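Side-chain contact in SusD homolog (Bacteroides thetaiotaomicron VPI-5482, PDB 3FDH), which probably binds glycans at the outer membrane as a SusD/RagB-family lipoprotein: residues Lys222-Val227 with Cys347-Asp352. Sequence-based numbering, arbitrary orientation. Where two conformers were deposited one is given.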
ATOM      1  N   LYS A 222     -21.427   5.603   4.280  1.00 30.32           N
ATOM      2  CA  LYS A 222     -21.214   4.370   3.530  1.00 30.24           C
ATOM      3  C   LYS A 222     -19.943   3.697   4.015  1.00 30.90           C
ATOM      4  O   LYS A 222     -19.891   2.488   4.213  1.00 32.27           O
ATOM      5  CB  LYS A 222     -21.140   4.638   2.032  1.00 29.40           C
ATOM      6  CG  LYS A 222     -22.517   4.821   1.419  1.00 34.25           C
ATOM      7  CD  LYS A 222     -22.488   5.442   0.066  1.00 40.44           C
ATOM      8  CE  LYS A 222     -21.633   4.671  -0.897  1.00 49.08           C
ATOM      9  NZ  LYS A 222     -21.276   5.542  -2.068  1.00 53.64           N
ATOM     10  N   VAL A 223     -18.909   4.494   4.207  1.00 30.39           N
ATOM     11  CA  VAL A 223     -17.620   3.962   4.644  1.00 28.78           C
ATOM     12  C   VAL A 223     -17.852   3.245   5.966  1.00 28.73           C
ATOM     13  O   VAL A 223     -17.484   2.097   6.134  1.00 29.63           O
ATOM     14  CB  VAL A 223     -16.518   5.062   4.805  1.00 29.26           C
ATOM     15  CG1 VAL A 223     -15.306   4.506   5.571  1.00 27.28           C
ATOM     16  CG2 VAL A 223     -16.108   5.641   3.427  1.00 26.43           C
ATOM     17  N   LEU A 224     -18.570   3.894   6.869  1.00 27.68           N
ATOM     18  CA  LEU A 224     -18.849   3.263   8.193  1.00 28.07           C
ATOM     19  C   LEU A 224     -19.633   1.958   8.088  1.00 30.42           C
ATOM     20  O   LEU A 224     -19.412   0.985   8.848  1.00 30.46           O
ATOM     21  CB  LEU A 224     -19.610   4.213   9.122  1.00 28.40           C
ATOM     22  CG  LEU A 224     -18.833   5.430   9.564  1.00 29.95           C
ATOM     23  CD1 LEU A 224     -19.745   6.272  10.470  1.00 29.08           C
ATOM     24  CD2 LEU A 224     -17.541   4.985  10.267  1.00 28.22           C
ATOM     25  N   ASP A 225     -20.567   1.938   7.152  1.00 29.55           N
ATOM     26  CA  ASP A 225     -21.374   0.739   6.924  1.00 30.41           C
ATOM     27  C   ASP A 225     -20.503  -0.393   6.369  1.00 30.15           C
ATOM     28  O   ASP A 225     -20.560  -1.524   6.842  1.00 30.59           O
ATOM     29  CB  ASP A 225     -22.517   1.058   5.954  1.00 29.84           C
ATOM     30  CG  ASP A 225     -23.395  -0.138   5.651  1.00 35.38           C
ATOM     31  OD1 ASP A 225     -23.803  -0.870   6.570  1.00 35.40           O
ATOM     32  OD2 ASP A 225     -23.722  -0.306   4.468  1.00 33.80           O
ATOM     33  N   TYR A 226     -19.701  -0.055   5.377  1.00 29.40           N
ATOM     34  CA  TYR A 226     -18.813  -1.031   4.731  1.00 28.43           C
ATOM     35  C   TYR A 226     -17.819  -1.574   5.758  1.00 29.39           C
ATOM     36  O   TYR A 226     -17.533  -2.756   5.785  1.00 29.50           O
ATOM     37  CB  TYR A 226     -18.042  -0.426   3.560  1.00 28.69           C
ATOM     38  CG  TYR A 226     -18.927   0.073   2.442  1.00 29.79           C
ATOM     39  CD1 TYR A 226     -20.148  -0.529   2.171  1.00 29.99           C
ATOM     40  CD2 TYR A 226     -18.523   1.115   1.628  1.00 31.49           C
ATOM     41  CE1 TYR A 226     -20.959  -0.061   1.154  1.00 32.84           C
ATOM     42  CE2 TYR A 226     -19.338   1.568   0.592  1.00 27.88           C
ATOM     43  CZ  TYR A 226     -20.532   0.981   0.365  1.00 32.29           C
ATOM     44  OH  TYR A 226     -21.307   1.458  -0.673  1.00 32.56           O
ATOM     45  N   VAL A 227     -17.296  -0.691   6.594  1.00 29.74           N
ATOM     46  CA  VAL A 227     -16.383  -1.123   7.658  1.00 29.78           C
ATOM     47  C   VAL A 227     -17.064  -2.125   8.561  1.00 30.93           C
ATOM     48  O   VAL A 227     -16.455  -3.097   9.020  1.00 30.70           O
ATOM     49  CB  VAL A 227     -15.878   0.062   8.528  1.00 30.01           C
ATOM     50  CG1 VAL A 227     -15.245  -0.428   9.804  1.00 32.76           C
ATOM     51  CG2 VAL A 227     -14.898   0.940   7.750  1.00 25.82           C
ATOM     52  N   CYS A 347     -14.321  11.450  11.957  1.00 28.79           N
ATOM     53  CA  CYS A 347     -13.775  12.805  12.052  1.00 29.78           C
ATOM     54  C   CYS A 347     -14.479  13.715  11.073  1.00 29.13           C
ATOM     55  O   CYS A 347     -14.976  14.766  11.404  1.00 29.31           O
ATOM     56  CB  CYS A 347     -12.284  12.814  11.727  1.00 31.77           C
ATOM     57  SG  CYS A 347     -11.226  12.161  13.059  1.00 32.99           S
ATOM     58  N   ARG A 348     -14.480  13.311   9.833  1.00 30.34           N
ATOM     59  CA  ARG A 348     -15.084  14.154   8.803  1.00 28.46           C
ATOM     60  C   ARG A 348     -16.597  14.350   9.009  1.00 29.84           C
ATOM     61  O   ARG A 348     -17.175  15.313   8.488  1.00 31.73           O
ATOM     62  CB  ARG A 348     -14.776  13.630   7.418  1.00 28.98           C
ATOM     63  CG  ARG A 348     -13.304  13.732   7.091  1.00 28.43           C
ATOM     64  CD  ARG A 348     -13.036  13.334   5.696  1.00 24.65           C
ATOM     65  NE  ARG A 348     -11.605  13.238   5.413  1.00 27.04           N
ATOM     66  CZ  ARG A 348     -10.804  14.240   5.072  1.00 33.01           C
ATOM     67  NH1 ARG A 348     -11.217  15.483   4.949  1.00 33.10           N
ATOM     68  NH2 ARG A 348      -9.535  13.993   4.878  1.00 30.44           N
ATOM     69  N   LEU A 349     -17.213  13.455   9.781  1.00 28.35           N
ATOM     70  CA  LEU A 349     -18.649  13.547  10.125  1.00 30.04           C
ATOM     71  C   LEU A 349     -18.811  14.369  11.389  1.00 31.94           C
ATOM     72  O   LEU A 349     -19.914  14.548  11.908  1.00 31.44           O
ATOM     73  CB  LEU A 349     -19.316  12.165  10.307  1.00 28.21           C
ATOM     74  CG  LEU A 349     -19.695  11.462   8.996  1.00 27.72           C
ATOM     75  CD1 LEU A 349     -19.892   9.972   9.207  1.00 24.96           C
ATOM     76  CD2 LEU A 349     -20.906  12.153   8.369  1.00 23.19           C
ATOM     77  N   ASN A 350     -17.712  14.913  11.872  1.00 34.28           N
ATOM     78  CA  ASN A 350     -17.793  15.628  13.131  1.00 36.35           C
ATOM     79  C   ASN A 350     -18.278  14.779  14.303  1.00 37.48           C
ATOM     80  O   ASN A 350     -18.996  15.270  15.204  1.00 38.27           O
ATOM     81  CB  ASN A 350     -18.677  16.866  13.012  1.00 37.22           C
ATOM     82  CG  ASN A 350     -17.882  18.126  13.124  1.00 39.96           C
ATOM     83  OD1 ASN A 350     -16.661  18.098  12.967  1.00 48.67           O
ATOM     84  ND2 ASN A 350     -18.551  19.239  13.434  1.00 44.84           N
ATOM     85  N   ARG A 351     -17.939  13.494  14.261  1.00 34.50           N
ATOM     86  CA  ARG A 351     -18.267  12.578  15.360  0.50 34.14           C
ATOM     87  C   ARG A 351     -17.019  12.057  16.045  1.00 33.28           C
ATOM     88  O   ARG A 351     -15.932  12.123  15.519  1.00 34.91           O
ATOM     89  CB  ARG A 351     -19.098  11.389  14.892  0.50 34.46           C
ATOM     90  CG  ARG A 351     -20.390  11.760  14.210  0.50 34.35           C
ATOM     91  CD  ARG A 351     -21.145  10.508  13.766  0.50 34.70           C
ATOM     92  NE  ARG A 351     -22.070  10.818  12.681  0.50 35.41           N
ATOM     93  CZ  ARG A 351     -22.675   9.892  11.949  0.50 29.44           C
ATOM     94  NH1 ARG A 351     -22.426   8.616  12.184  0.50 31.58           N
ATOM     95  NH2 ARG A 351     -23.498  10.234  10.966  0.50 26.48           N
ATOM     96  N   ASP A 352     -17.220  11.550  17.248  1.00 33.46           N
ATOM     97  CA  ASP A 352     -16.118  11.020  18.074  1.00 34.28           C
ATOM     98  C   ASP A 352     -15.489   9.812  17.412  1.00 33.84           C
ATOM     99  O   ASP A 352     -16.163   8.827  17.120  1.00 33.52           O
ATOM    100  CB  ASP A 352     -16.616  10.625  19.467  1.00 34.96           C
ATOM    101  CG  ASP A 352     -15.501  10.149  20.386  1.00 40.64           C
ATOM    102  OD1 ASP A 352     -14.352  10.546  20.220  1.00 41.94           O
ATOM    103  OD2 ASP A 352     -15.792   9.390  21.327  1.00 48.82           O
TER
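Leu224 and Leu349 meet tip to tip, one methyl from each: CD1 of Leu224 lies 3.9 Å from CD1 of Leu349, and no hydrogen bond joins the two segments. Both side chains point toward the opposite segment, with CG beside the backbone N and anti to the carbonyl carbon (chi1 -67° in Leu224, -80° in Leu349); the CA atoms of Leu224 and Leu349 are 10.5 Å apart, and the two side chains span that distance. Arg351 was modelled in two conformers, and its contacts are less certain than the leucine pair. In one of them NH1 stands 4.0 Å from CD1 of Leu224, which approaches the guanidinium obliquely, and CD1 of Leu349 sits over the centre of one guanidinium face, 3.9 Å above its plane.

Leu224 has the largest area in contact with the other segment (41 Å², against 19 Å² for Leu349 and 15 Å² for Arg351) and also packs on Lys342 and Ala345 of helix 335-348, while Leu349 leans on Ser217, Tyr220 and Glu221 of helix 216-228. Arg351 forms the loose, solvent-exposed side, although in the same conformer NH2 forms a salt bridge with Glu221. Asn350, just past helix 335-348, has positive phi (59°), and its N bonds to Cys347 O at 2.8 Å. The leucine pair thus joins helix 216-228 to a Schellman motif at a helix C-terminus, within the largely helical SusD-like fold.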